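Local structure of luciferase-like monooxygenase (Streptomyces bottropensis, 7BIP) at residues K16-G19 against Q20-E24; A329-F332 against E333-A336; E30-E34 against L35-H39; S335-T338 against M339-A343; V58-L61 against A62-A66. The protein probably acts as a monooxygenase of the bacterial luciferase family in the biosynthesis of the aromatic polyketide rishirilide. One frame throughout, in Å; residues are numbered along the deposited sequence.

Interaction 1 of 5, residues K16-G19 against Q20-E24; sequences KSAG and QHFEE. With CA (calcium ion), chain D; EDO (1,2-ethanediol), chain H.
Lys16 and Glu24 meet from opposite directions in a salt bridge, NZ lying 2.7 Å from Glu24 OE1 on the syn lone pair. A bend at chi3 (-67°) turns the lysine's amino end toward Glu24, and Gln20 crosses the chain at about a right angle, with Lys16 CG 3.7 Å from Gln20 CD. The same amide grips the other carboxylate oxygen: Gln20 NE2 donates to Glu24 OE2 over 2.6 Å, in its own amide plane but from above the carboxylate plane. With an alanine at Lys16, the Glu24 carboxylate would probably keep Gln20 NE2 but lack its counter-charge, and Met330 O would lose a donor. Ser17 is the N-cap of helix 18-35, which links strands 2-6 and 39-42 in a beta-alpha-beta unit of the TIM barrel; its OG accepts from Gln20 N at 3.0 Å. A water receives Ser17 N-H and donates to Gln20 OE1, steadying the amide. Farther round the helix, His21 CD2 lies 3.7 Å above the Phe22 ring plane, over its centre, while Tyr53 meets the His21 ring edge-to-face. Glu23 chelates a calcium ion through OE1 (2.4 Å) and OE2 (2.3 Å). Asn97 of the second subunit packs on Ala18 and Phe22.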
loop_
_atom_site.group_PDB
_atom_site.type_symbol
_atom_site.label_atom_id
_atom_site.label_comp_id
_atom_site.label_asym_id
_atom_site.label_seq_id
_atom_site.Cartn_x
_atom_site.Cartn_y
_atom_site.Cartn_z
ATOM N N LYS A 16 21.144 -5.353 7.047
ATOM C CA LYS A 16 20.065 -4.924 7.921
ATOM C C LYS A 16 18.806 -5.679 7.530
ATOM O O LYS A 16 18.443 -5.695 6.353
ATOM C CB LYS A 16 19.844 -3.405 7.816
ATOM C CG LYS A 16 18.905 -2.829 8.859
ATOM C CD LYS A 16 18.866 -1.310 8.772
ATOM C CE LYS A 16 20.196 -0.700 9.170
ATOM N NZ LYS A 16 20.035 0.670 9.734
ATOM N N SER A 17 18.148 -6.300 8.505
ATOM C CA SER A 17 16.889 -6.955 8.193
ATOM C C SER A 17 15.873 -5.921 7.732
ATOM O O SER A 17 15.963 -4.732 8.053
ATOM C CB SER A 17 16.341 -7.723 9.403
ATOM O OG SER A 17 15.887 -6.852 10.435
ATOM N N ALA A 18 14.920 -6.381 6.929
ATOM C CA ALA A 18 13.821 -5.502 6.553
ATOM C C ALA A 18 13.007 -5.084 7.768
ATOM O O ALA A 18 12.480 -3.967 7.809
ATOM C CB ALA A 18 12.934 -6.195 5.515
ATOM N N GLY A 19 12.902 -5.948 8.776
ATOM C CA GLY A 19 12.171 -5.556 9.969
ATOM C C GLY A 19 12.805 -4.353 10.642
ATOM O O GLY A 19 12.126 -3.384 10.999
ATOM N N GLN A 20 14.129 -4.390 10.809
ATOM C CA GLN A 20 14.809 -3.243 11.392
ATOM C C GLN A 20 14.705 -2.021 10.488
ATOM O O GLN A 20 14.461 -0.905 10.970
ATOM C CB GLN A 20 16.274 -3.593 11.675
ATOM C CG GLN A 20 17.034 -2.466 12.339
ATOM C CD GLN A 20 18.503 -2.780 12.521
ATOM O OE1 GLN A 20 18.934 -3.922 12.348
ATOM N NE2 GLN A 20 19.284 -1.763 12.862
ATOM N N HIS A 21 14.892 -2.210 9.175
ATOM C CA HIS A 21 14.809 -1.096 8.236
ATOM C C HIS A 21 13.477 -0.371 8.357
ATOM O O HIS A 21 13.430 0.868 8.389
ATOM C CB HIS A 21 14.994 -1.590 6.802
ATOM C CG HIS A 21 14.573 -0.582 5.777
ATOM N ND1 HIS A 21 15.325 0.534 5.480
ATOM C CD2 HIS A 21 13.457 -0.500 5.014
ATOM C CE1 HIS A 21 14.697 1.253 4.565
ATOM N NE2 HIS A 21 13.563 0.643 4.263
ATOM N N PHE A 22 12.372 -1.124 8.412
ATOM C CA PHE A 22 11.086 -0.440 8.380
ATOM C C PHE A 22 10.757 0.206 9.710
ATOM O O PHE A 22 10.181 1.293 9.721
ATOM C CB PHE A 22 9.977 -1.395 7.916
ATOM C CG PHE A 22 9.940 -1.538 6.412
ATOM C CD1 PHE A 22 9.528 -0.476 5.623
ATOM C CD2 PHE A 22 10.381 -2.702 5.791
ATOM C CE1 PHE A 22 9.528 -0.574 4.233
ATOM C CE2 PHE A 22 10.384 -2.810 4.398
ATOM C CZ PHE A 22 9.957 -1.749 3.623
ATOM N N GLU A 23 11.147 -0.410 10.831
ATOM C CA GLU A 23 10.940 0.256 12.111
ATOM C C GLU A 23 11.719 1.557 12.168
ATOM O O GLU A 23 11.201 2.580 12.626
ATOM C CB GLU A 23 11.353 -0.655 13.262
ATOM C CG GLU A 23 11.006 -0.065 14.608
ATOM C CD GLU A 23 11.711 -0.758 15.745
ATOM O OE1 GLU A 23 11.649 -2.001 15.806
ATOM O OE2 GLU A 23 12.323 -0.054 16.578
ATOM N N GLU A 24 12.967 1.538 11.691
ATOM C CA GLU A 24 13.793 2.735 11.727
ATOM C C GLU A 24 13.260 3.795 10.776
ATOM O O GLU A 24 13.221 4.981 11.121
ATOM C CB GLU A 24 15.244 2.370 11.394
ATOM C CG GLU A 24 15.911 1.573 12.510
ATOM C CD GLU A 24 17.329 1.160 12.181
ATOM O OE1 GLU A 24 17.794 1.469 11.073
ATOM O OE2 GLU A 24 17.969 0.521 13.038
HETATM CA CA CA D . 13.023 -1.882 17.796
HETATM C C1 EDO H . 13.452 3.324 16.280
HETATM O O1 EDO H . 12.323 2.692 16.890
HETATM C C2 EDO H . 14.579 2.320 16.094
HETATM O O2 EDO H . 15.275 2.153 17.333
HETATM O O HOH W 1 18.975 -6.348 11.320
HETATM O O HOH W 2 13.796 0.235 18.490
#

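Interaction 2 of 5, residues A329-F332 against E333-A336; sequences AMPF and EESA
With CG anti to the backbone N (chi1 160°), the Phe332 ring lies alongside the first turn of helix 332-345, where the Ala336 methyl comes over one of its faces, offset toward the rim, with CB 4.1 Å from Phe332 CZ. Glu333 doubles back at chi2 (74°), which brings its OE1 to 3.5 Å from Pro331 CB and its OE2 to the edge of the Phe332 ring, in the ring plane. Elsewhere in the turn Met330 and Glu334 cross obliquely, Met330 CG lying 3.9 Å from Glu334 CB, and Met330 SD ends 3.4 Å from Ser335 OG. The Pro331 ring rests against the Glu334 carboxylate, whose OE1 is engaged by Tyr235 OH.

Pro331 stands at the N-cap position, and its carbonyl takes the first bonds of the helix. Pro331 O accepts from Glu334 N at 3.0 Å, the donor standing well above the carbonyl plane, and weakly from Ser335 N. The next bond is more regular: Ala336 N reaches Phe332 O over 2.8 Å, nearly along the C=O axis. Ser335 OG, buried, accepts a hydrogen bond from a water 2.6 Å away and is also hydrogen-bonded to Val325 O, so the hydroxyl is held by the water and by that carbonyl.

The turn connects strand 320-324 to helix 332-345. Phe332 packs on Glu24, Arg27 and Leu28 of helix 18-35, whereas Met330 and Glu334 touch Ala250 and Lys246 of helix 240-262.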
loop_
_atom_site.group_PDB
_atom_site.type_symbol
_atom_site.label_atom_id
_atom_site.label_comp_id
_atom_site.label_asym_id
_atom_site.label_seq_id
_atom_site.Cartn_x
_atom_site.Cartn_y
_atom_site.Cartn_z
ATOM N N ALA A 329 24.210 -0.004 6.263
ATOM C CA ALA A 329 24.092 -0.285 7.682
ATOM C C ALA A 329 24.279 0.959 8.540
ATOM O O ALA A 329 24.563 0.826 9.736
ATOM C CB ALA A 329 25.100 -1.364 8.091
ATOM N N MET A 330 24.144 2.157 7.958
ATOM C CA MET A 330 24.242 3.395 8.723
ATOM C C MET A 330 23.302 3.326 9.920
ATOM O O MET A 330 22.091 3.118 9.737
ATOM C CB MET A 330 23.898 4.625 7.880
ATOM C CG MET A 330 23.724 5.904 8.724
ATOM S SD MET A 330 23.229 7.387 7.818
ATOM C CE MET A 330 24.319 7.260 6.404
ATOM N N PRO A 331 23.814 3.460 11.141
ATOM C CA PRO A 331 22.951 3.388 12.320
ATOM C C PRO A 331 21.821 4.396 12.227
ATOM O O PRO A 331 21.997 5.511 11.723
ATOM C CB PRO A 331 23.900 3.720 13.479
ATOM C CG PRO A 331 25.256 3.354 12.979
ATOM C CD PRO A 331 25.244 3.562 11.491
ATOM N N PHE A 332 20.650 3.979 12.716
ATOM C CA PHE A 332 19.533 4.900 12.854
ATOM C C PHE A 332 19.964 6.168 13.584
ATOM O O PHE A 332 19.558 7.273 13.214
ATOM C CB PHE A 332 18.378 4.208 13.590
ATOM C CG PHE A 332 17.393 5.162 14.198
ATOM C CD1 PHE A 332 16.330 5.646 13.448
ATOM C CD2 PHE A 332 17.532 5.587 15.513
ATOM C CE1 PHE A 332 15.430 6.537 14.002
ATOM C CE2 PHE A 332 16.641 6.490 16.068
ATOM C CZ PHE A 332 15.587 6.962 15.316
ATOM N N GLU A 333 20.802 6.028 14.619
ATOM C CA GLU A 333 21.158 7.189 15.432
ATOM C C GLU A 333 21.886 8.248 14.607
ATOM O O GLU A 333 21.793 9.446 14.911
ATOM C CB GLU A 333 22.018 6.752 16.626
ATOM C CG GLU A 333 21.285 5.899 17.661
ATOM C CD GLU A 333 21.030 4.462 17.201
ATOM O OE1 GLU A 333 21.643 4.017 16.202
ATOM O OE2 GLU A 333 20.210 3.776 17.848
ATOM N N GLU A 334 22.605 7.825 13.565
ATOM C CA GLU A 334 23.315 8.762 12.698
ATOM C C GLU A 334 22.354 9.460 11.745
ATOM O O GLU A 334 22.477 10.668 11.509
ATOM C CB GLU A 334 24.421 8.030 11.929
ATOM C CG GLU A 334 25.648 7.750 12.812
ATOM C CD GLU A 334 26.714 6.898 12.147
ATOM O OE1 GLU A 334 26.919 7.014 10.919
ATOM O OE2 GLU A 334 27.349 6.097 12.868
ATOM N N SER A 335 21.384 8.723 11.197
ATOM C CA SER A 335 20.340 9.378 10.414
ATOM C C SER A 335 19.569 10.385 11.265
ATOM O O SER A 335 19.262 11.500 10.822
ATOM C CB SER A 335 19.383 8.332 9.849
ATOM O OG SER A 335 20.095 7.387 9.058
ATOM N N ALA A 336 19.255 10.010 12.497
ATOM C CA ALA A 336 18.504 10.899 13.374
ATOM C C ALA A 336 19.330 12.125 13.754
ATOM O O ALA A 336 18.796 13.239 13.831
ATOM C CB ALA A 336 18.064 10.131 14.621
HETATM O O HOH W 3 19.797 4.770 9.171
#

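Interaction 3 of 5, residues E30-E34 against L35-H39; sequences ELADE and LGFHH
Leu31 and Leu35, one helical turn apart, slant across each other, the CD1 branch of Leu35 reaching Leu31 CG at 3.5 Å. Leu31 keeps its CG away from the backbone N, on the far side (chi1 -168°), so that its branched end leans toward the end of the helix; Leu35 extends back along the turn to meet it. The same Leu35 CD1 lies in the plane of the Phe37 ring, at its edge, and Ala32 O is at the ring's edge as well. Ala32 and Phe37 also touch through their CB atoms, 4.1 Å apart. With an alanine at Leu31, Leu35 CD1 would probably lose the branched partner that packs on it, and a gap is likely to open toward Met339 and Arg340.

The backbone closes in a Schellman motif. Gly36 has positive phi (94°), at which a CB would jam against the preceding carbonyl O. Phe37 N donates to Ala32 O over 3.0 Å, and Gly36 N forms weak bonds to Asp33 O at 3.5 Å and to Ala32 O. The turn sets Phe37 against Ala32 of the last helical turn.

The chain passes here from helix 18-35 to strand 39-42 of the barrel. Leu31 and Ala32 face Met339, Leu35 touches Ala343 of the same helix 332-345, and Phe37 packs on Leu323 of strand 320-324. Asp33 ties the helix to the loop before strand 72-78, accepting from Arg69 N.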
loop_
_atom_site.group_PDB
_atom_site.type_symbol
_atom_site.label_atom_id
_atom_site.label_comp_id
_atom_site.label_asym_id
_atom_site.label_seq_id
_atom_site.Cartn_x
_atom_site.Cartn_y
_atom_site.Cartn_z
ATOM N N GLU A 30 8.476 9.845 11.718
ATOM C CA GLU A 30 7.959 10.522 12.915
ATOM C C GLU A 30 8.840 11.699 13.313
ATOM O O GLU A 30 8.336 12.768 13.679
ATOM C CB GLU A 30 7.866 9.530 14.077
ATOM C CG GLU A 30 6.754 8.476 13.917
ATOM C CD GLU A 30 6.850 7.364 14.960
ATOM O OE1 GLU A 30 7.755 7.423 15.815
ATOM O OE2 GLU A 30 6.020 6.429 14.942
ATOM N N LEU A 31 10.161 11.516 13.259
ATOM C CA LEU A 31 11.063 12.611 13.594
ATOM C C LEU A 31 10.936 13.759 12.598
ATOM O O LEU A 31 11.000 14.931 12.984
ATOM C CB LEU A 31 12.498 12.088 13.667
ATOM C CG LEU A 31 13.520 13.043 14.279
ATOM C CD1 LEU A 31 13.249 13.239 15.772
ATOM C CD2 LEU A 31 14.933 12.502 14.062
ATOM N N ALA A 32 10.752 13.452 11.309
ATOM C CA ALA A 32 10.481 14.508 10.333
ATOM C C ALA A 32 9.251 15.319 10.739
ATOM O O ALA A 32 9.252 16.558 10.686
ATOM C CB ALA A 32 10.286 13.892 8.944
ATOM N N ASP A 33 8.185 14.622 11.130
ATOM C CA ASP A 33 6.970 15.270 11.623
ATOM C C ASP A 33 7.267 16.172 12.820
ATOM O O ASP A 33 6.897 17.351 12.839
ATOM C CB ASP A 33 5.959 14.181 11.992
ATOM C CG ASP A 33 4.514 14.641 11.899
ATOM O OD1 ASP A 33 4.190 15.419 10.986
ATOM O OD2 ASP A 33 3.704 14.183 12.733
ATOM N N GLU A 34 7.958 15.633 13.822
ATOM C CA GLU A 34 8.179 16.360 15.069
ATOM C C GLU A 34 9.068 17.577 14.858
ATOM O O GLU A 34 8.827 18.635 15.448
ATOM C CB GLU A 34 8.807 15.432 16.106
ATOM C CG GLU A 34 7.942 14.236 16.490
ATOM C CD GLU A 34 8.736 13.133 17.184
ATOM O OE1 GLU A 34 9.926 13.359 17.504
ATOM O OE2 GLU A 34 8.164 12.045 17.416
ATOM N N LEU A 35 10.094 17.446 14.012
ATOM C CA LEU A 35 11.095 18.497 13.860
ATOM C C LEU A 35 10.687 19.578 12.869
ATOM O O LEU A 35 11.389 20.588 12.773
ATOM C CB LEU A 35 12.443 17.899 13.429
ATOM C CG LEU A 35 13.151 16.991 14.442
ATOM C CD1 LEU A 35 14.430 16.419 13.843
ATOM C CD2 LEU A 35 13.455 17.767 15.722
ATOM N N GLY A 36 9.592 19.400 12.135
ATOM C CA GLY A 36 9.109 20.444 11.251
ATOM C C GLY A 36 9.579 20.357 9.819
ATOM O O GLY A 36 9.532 21.366 9.106
ATOM N N PHE A 37 10.041 19.192 9.376
ATOM C CA PHE A 37 10.392 19.003 7.978
ATOM C C PHE A 37 9.145 19.042 7.097
ATOM O O PHE A 37 8.011 18.861 7.557
ATOM C CB PHE A 37 11.142 17.682 7.797
ATOM C CG PHE A 37 12.566 17.733 8.289
ATOM C CD1 PHE A 37 13.585 18.127 7.437
ATOM C CD2 PHE A 37 12.880 17.418 9.609
ATOM C CE1 PHE A 37 14.900 18.193 7.873
ATOM C CE2 PHE A 37 14.214 17.477 10.056
ATOM C CZ PHE A 37 15.216 17.869 9.178
ATOM N N HIS A 38 9.369 19.299 5.806
ATOM C CA HIS A 38 8.263 19.539 4.879
ATOM C C HIS A 38 7.589 18.241 4.432
ATOM O O HIS A 38 6.361 18.201 4.282
ATOM C CB HIS A 38 8.783 20.325 3.669
ATOM C CG HIS A 38 7.781 20.492 2.570
ATOM N ND1 HIS A 38 7.831 19.764 1.400
ATOM C CD2 HIS A 38 6.707 21.309 2.460
ATOM C CE1 HIS A 38 6.831 20.126 0.616
ATOM N NE2 HIS A 38 6.133 21.059 1.237
ATOM N N HIS A 39 8.356 17.176 4.214
ATOM C CA HIS A 39 7.792 15.962 3.628
ATOM C C HIS A 39 8.648 14.754 3.986
ATOM O O HIS A 39 9.769 14.882 4.484
ATOM C CB HIS A 39 7.672 16.088 2.104
ATOM C CG HIS A 39 8.993 16.171 1.405
ATOM N ND1 HIS A 39 9.514 17.361 0.950
ATOM C CD2 HIS A 39 9.894 15.213 1.076
ATOM C CE1 HIS A 39 10.683 17.136 0.375
ATOM N NE2 HIS A 39 10.937 15.841 0.438
HETATM O O HOH W 4 6.744 18.636 9.921
#

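Interaction 4 of 5, residues S335-T338 against M339-A343; sequences SART and MRLFA
The guanidinium of Arg340 slants against the Ala336 methyl one turn earlier, with NH1 3.7 Å from Ala336 CB. Its chain is extended from CG to NE, and chi4 of 100° then swings the flat group round. The Phe342 ring leads away from the turn; only its CB stays near, 3.4 Å from Thr338 O, while the ring meets that of Phe3 with planes at about 60°. The third flat group, the guanidinium of Arg337, is held by a salt bridge from NH2 to Glu242 and a hydrogen bond to Tyr235 OH.

Nearer the backbone, Arg337 and Leu341 lie side by side and point the same way, Arg337 CG being 3.8 Å from Leu341 CD1. Met339 lays its CG 3.5 Å from Ser335 O, and its side chain packs on Leu28 of helix 18-35. Thr338 OG1 works in two directions, bonded to Glu334 O in its own helix and to Leu236 N of strand 228-236.

Regular i to i+4 bonds run through the turn, from Arg340 N to Ala336 O (2.8 Å) and from Leu341 N to Arg337 O (2.8 Å) among them. With the carbonyls thus used within the helix, side chains do the outward work: Thr338 and Arg337 fasten the helix to strand 228-236 and helix 240-262 by polar bonds, and Met339 and Phe342 fill apolar ground, as expected of a helix on the outside of a barrel.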
loop_
_atom_site.group_PDB
_atom_site.type_symbol
_atom_site.label_atom_id
_atom_site.label_comp_id
_atom_site.label_asym_id
_atom_site.label_seq_id
_atom_site.Cartn_x
_atom_site.Cartn_y
_atom_site.Cartn_z
ATOM N N SER A 335 21.384 8.723 11.197
ATOM C CA SER A 335 20.340 9.378 10.414
ATOM C C SER A 335 19.569 10.385 11.265
ATOM O O SER A 335 19.262 11.500 10.822
ATOM C CB SER A 335 19.383 8.332 9.849
ATOM O OG SER A 335 20.095 7.387 9.058
ATOM N N ALA A 336 19.255 10.010 12.497
ATOM C CA ALA A 336 18.504 10.899 13.374
ATOM C C ALA A 336 19.330 12.125 13.754
ATOM O O ALA A 336 18.796 13.239 13.831
ATOM C CB ALA A 336 18.064 10.131 14.621
ATOM N N ARG A 337 20.635 11.939 13.980
ATOM C CA ARG A 337 21.515 13.072 14.271
ATOM C C ARG A 337 21.539 14.055 13.110
ATOM O O ARG A 337 21.461 15.272 13.317
ATOM C CB ARG A 337 22.934 12.584 14.584
ATOM C CG ARG A 337 23.938 13.733 14.728
ATOM C CD ARG A 337 25.315 13.225 15.164
ATOM N NE ARG A 337 25.955 12.448 14.120
ATOM C CZ ARG A 337 27.178 11.942 14.219
ATOM N NH1 ARG A 337 27.881 12.125 15.342
ATOM N NH2 ARG A 337 27.685 11.247 13.215
ATOM N N THR A 338 21.636 13.540 11.877
ATOM C CA THR A 338 21.592 14.400 10.701
ATOM C C THR A 338 20.327 15.238 10.702
ATOM O O THR A 338 20.371 16.454 10.479
ATOM C CB THR A 338 21.659 13.555 9.423
ATOM O OG1 THR A 338 22.963 12.982 9.285
ATOM C CG2 THR A 338 21.360 14.410 8.185
ATOM N N MET A 339 19.181 14.601 10.966
ATOM C CA MET A 339 17.926 15.339 10.936
ATOM C C MET A 339 17.859 16.354 12.069
ATOM O O MET A 339 17.404 17.485 11.862
ATOM C CB MET A 339 16.749 14.371 10.991
ATOM C CG MET A 339 16.602 13.558 9.714
ATOM S SD MET A 339 15.342 12.297 9.919
ATOM C CE MET A 339 13.879 13.298 10.137
ATOM N N ARG A 340 18.315 15.974 13.269
ATOM C CA ARG A 340 18.268 16.899 14.401
ATOM C C ARG A 340 19.179 18.101 14.179
ATOM O O ARG A 340 18.800 19.235 14.497
ATOM C CB ARG A 340 18.637 16.169 15.693
ATOM C CG ARG A 340 17.568 15.184 16.138
ATOM C CD ARG A 340 17.697 14.782 17.599
ATOM N NE ARG A 340 16.569 13.945 18.004
ATOM C CZ ARG A 340 16.616 12.620 18.091
ATOM N NH1 ARG A 340 17.744 11.976 17.814
ATOM N NH2 ARG A 340 15.538 11.939 18.461
ATOM N N LEU A 341 20.377 17.885 13.623
ATOM C CA LEU A 341 21.272 19.010 13.371
ATOM C C LEU A 341 20.711 19.921 12.287
ATOM O O LEU A 341 20.801 21.149 12.388
ATOM C CB LEU A 341 22.663 18.501 12.984
ATOM C CG LEU A 341 23.513 17.920 14.116
ATOM C CD1 LEU A 341 24.787 17.268 13.546
ATOM C CD2 LEU A 341 23.868 18.978 15.159
ATOM N N PHE A 342 20.122 19.334 11.242
ATOM C CA PHE A 342 19.523 20.147 10.196
ATOM C C PHE A 342 18.375 20.971 10.752
ATOM O O PHE A 342 18.241 22.155 10.436
ATOM C CB PHE A 342 19.039 19.261 9.044
ATOM C CG PHE A 342 18.825 20.005 7.759
ATOM C CD1 PHE A 342 19.780 19.967 6.753
ATOM C CD2 PHE A 342 17.674 20.756 7.553
ATOM C CE1 PHE A 342 19.590 20.662 5.569
ATOM C CE2 PHE A 342 17.487 21.446 6.362
ATOM C CZ PHE A 342 18.447 21.402 5.382
ATOM N N ALA A 343 17.542 20.359 11.593
ATOM C CA ALA A 343 16.387 21.066 12.133
ATOM C C ALA A 343 16.807 22.215 13.042
ATOM O O ALA A 343 16.199 23.292 13.014
ATOM C CB ALA A 343 15.486 20.085 12.882
#

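Interaction 5 of 5, residues V58-L61 against A62-A66; sequences VTFL and AAAAA
Phe60 lies along the helix so that its ring reaches Ala64, one turn on: CE2 is 4.0 Å from Ala64 CB, the methyl standing obliquely to the ring. With CG anti to the backbone N (chi1 173°), the ring is carried toward the following turn. Leu61 takes the other common helical choice, CG beside the backbone N (chi1 -67°), and goes to Leu95 and Thr75 instead. Ala62 to Ala65 bring only methyls, each close against a carbonyl of the preceding turn; Ala65 CB comes within 3.3 Å of Leu61 O.

Three backbone bonds are firm, from Ala62 N to Val58 O (2.9 Å), Ala64 N to Phe60 O (2.9 Å) and Ala65 N to Leu61 O (2.8 Å), but that from Ala63 N to Thr59 O is weak at 3.5 Å. Thr59 OG1 turns back to Asp56.

The small methyls are consistent with close approach of neighbours to helix 57-67, the helix of a beta-alpha-beta unit between strands 39-42 and 72-78. Leu73 packs on Ala64 and Ala65, Leu26 of helix 18-35 on Phe60 and Ala63, and Leu95 of helix 85-98 on Ala62. Val58, Thr59 and Ala63 meet Thr59, Val58 and Ala62 of the second subunit.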
loop_
_atom_site.group_PDB
_atom_site.type_symbol
_atom_site.label_atom_id
_atom_site.label_comp_id
_atom_site.label_asym_id
_atom_site.label_seq_id
_atom_site.Cartn_x
_atom_site.Cartn_y
_atom_site.Cartn_z
ATOM N N VAL A 58 3.820 3.333 -1.961
ATOM C CA VAL A 58 2.538 3.662 -1.343
ATOM C C VAL A 58 2.351 2.886 -0.042
ATOM O O VAL A 58 1.765 3.400 0.915
ATOM C CB VAL A 58 1.392 3.399 -2.339
ATOM C CG1 VAL A 58 0.021 3.451 -1.646
ATOM C CG2 VAL A 58 1.467 4.397 -3.470
ATOM N N THR A 59 2.828 1.627 0.013
ATOM C CA THR A 59 2.649 0.822 1.223
ATOM C C THR A 59 3.412 1.426 2.395
ATOM O O THR A 59 2.868 1.549 3.502
ATOM C CB THR A 59 3.105 -0.626 0.976
ATOM O OG1 THR A 59 2.278 -1.217 -0.035
ATOM C CG2 THR A 59 2.989 -1.471 2.253
ATOM N N PHE A 60 4.658 1.854 2.160
ATOM C CA PHE A 60 5.384 2.545 3.220
ATOM C C PHE A 60 4.735 3.884 3.558
ATOM O O PHE A 60 4.595 4.242 4.736
ATOM C CB PHE A 60 6.846 2.771 2.834
ATOM C CG PHE A 60 7.571 3.623 3.831
ATOM C CD1 PHE A 60 8.020 3.063 5.016
ATOM C CD2 PHE A 60 7.741 4.985 3.621
ATOM C CE1 PHE A 60 8.660 3.834 5.982
ATOM C CE2 PHE A 60 8.387 5.774 4.579
ATOM C CZ PHE A 60 8.848 5.190 5.763
ATOM N N LEU A 61 4.387 4.670 2.537
ATOM C CA LEU A 61 3.884 6.014 2.819
ATOM C C LEU A 61 2.526 5.991 3.531
ATOM O O LEU A 61 2.209 6.929 4.262
ATOM C CB LEU A 61 3.807 6.829 1.529
ATOM C CG LEU A 61 5.165 7.150 0.897
ATOM C CD1 LEU A 61 4.956 7.719 -0.499
ATOM C CD2 LEU A 61 6.002 8.094 1.781
ATOM N N ALA A 62 1.711 4.944 3.347
ATOM C CA ALA A 62 0.472 4.863 4.122
ATOM C C ALA A 62 0.764 4.644 5.605
ATOM O O ALA A 62 0.123 5.261 6.471
ATOM C CB ALA A 62 -0.421 3.751 3.570
ATOM N N ALA A 63 1.753 3.802 5.909
ATOM C CA ALA A 63 2.191 3.636 7.291
ATOM C C ALA A 63 2.768 4.940 7.835
ATOM O O ALA A 63 2.424 5.367 8.941
ATOM C CB ALA A 63 3.213 2.505 7.386
ATOM N N ALA A 64 3.652 5.590 7.064
ATOM C CA ALA A 64 4.211 6.875 7.490
ATOM C C ALA A 64 3.117 7.912 7.726
ATOM O O ALA A 64 3.155 8.656 8.714
ATOM C CB ALA A 64 5.215 7.390 6.449
ATOM N N ALA A 65 2.140 7.984 6.824
ATOM C CA ALA A 65 1.022 8.907 7.013
ATOM C C ALA A 65 0.312 8.645 8.334
ATOM O O ALA A 65 -0.015 9.579 9.082
ATOM C CB ALA A 65 0.035 8.767 5.854
ATOM N N ALA A 66 0.054 7.370 8.630
ATOM C CA ALA A 66 -0.679 7.025 9.836
ATOM C C ALA A 66 0.096 7.373 11.102
ATOM O O ALA A 66 -0.519 7.598 12.150
ATOM C CB ALA A 66 -1.036 5.538 9.805
#

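Interactions 1 and 3 sit at opposite ends of helix 18-35, and interactions 2 and 4 follow each other on helix 332-345, sharing Ser335 and Ala336. The two helices run together: interaction 1 touches interaction 2 through Lys16 with Met330 and Glu24 with Phe332, and interaction 3 touches interaction 4 where Ala32 and Phe37 meet Met339. Interactions 1 to 3 are partly buried helix ends, the first marked by charges and a calcium ion, the second by a proline start, the third by a glycine exit. Interactions 4 and 5 are buried mid-helix turns, polar bonds supplementing apolar packing in 4 and methyls dominating in 5. Interactions 1 and 5 meet through Phe22 and Phe60, and both touch the second subunit.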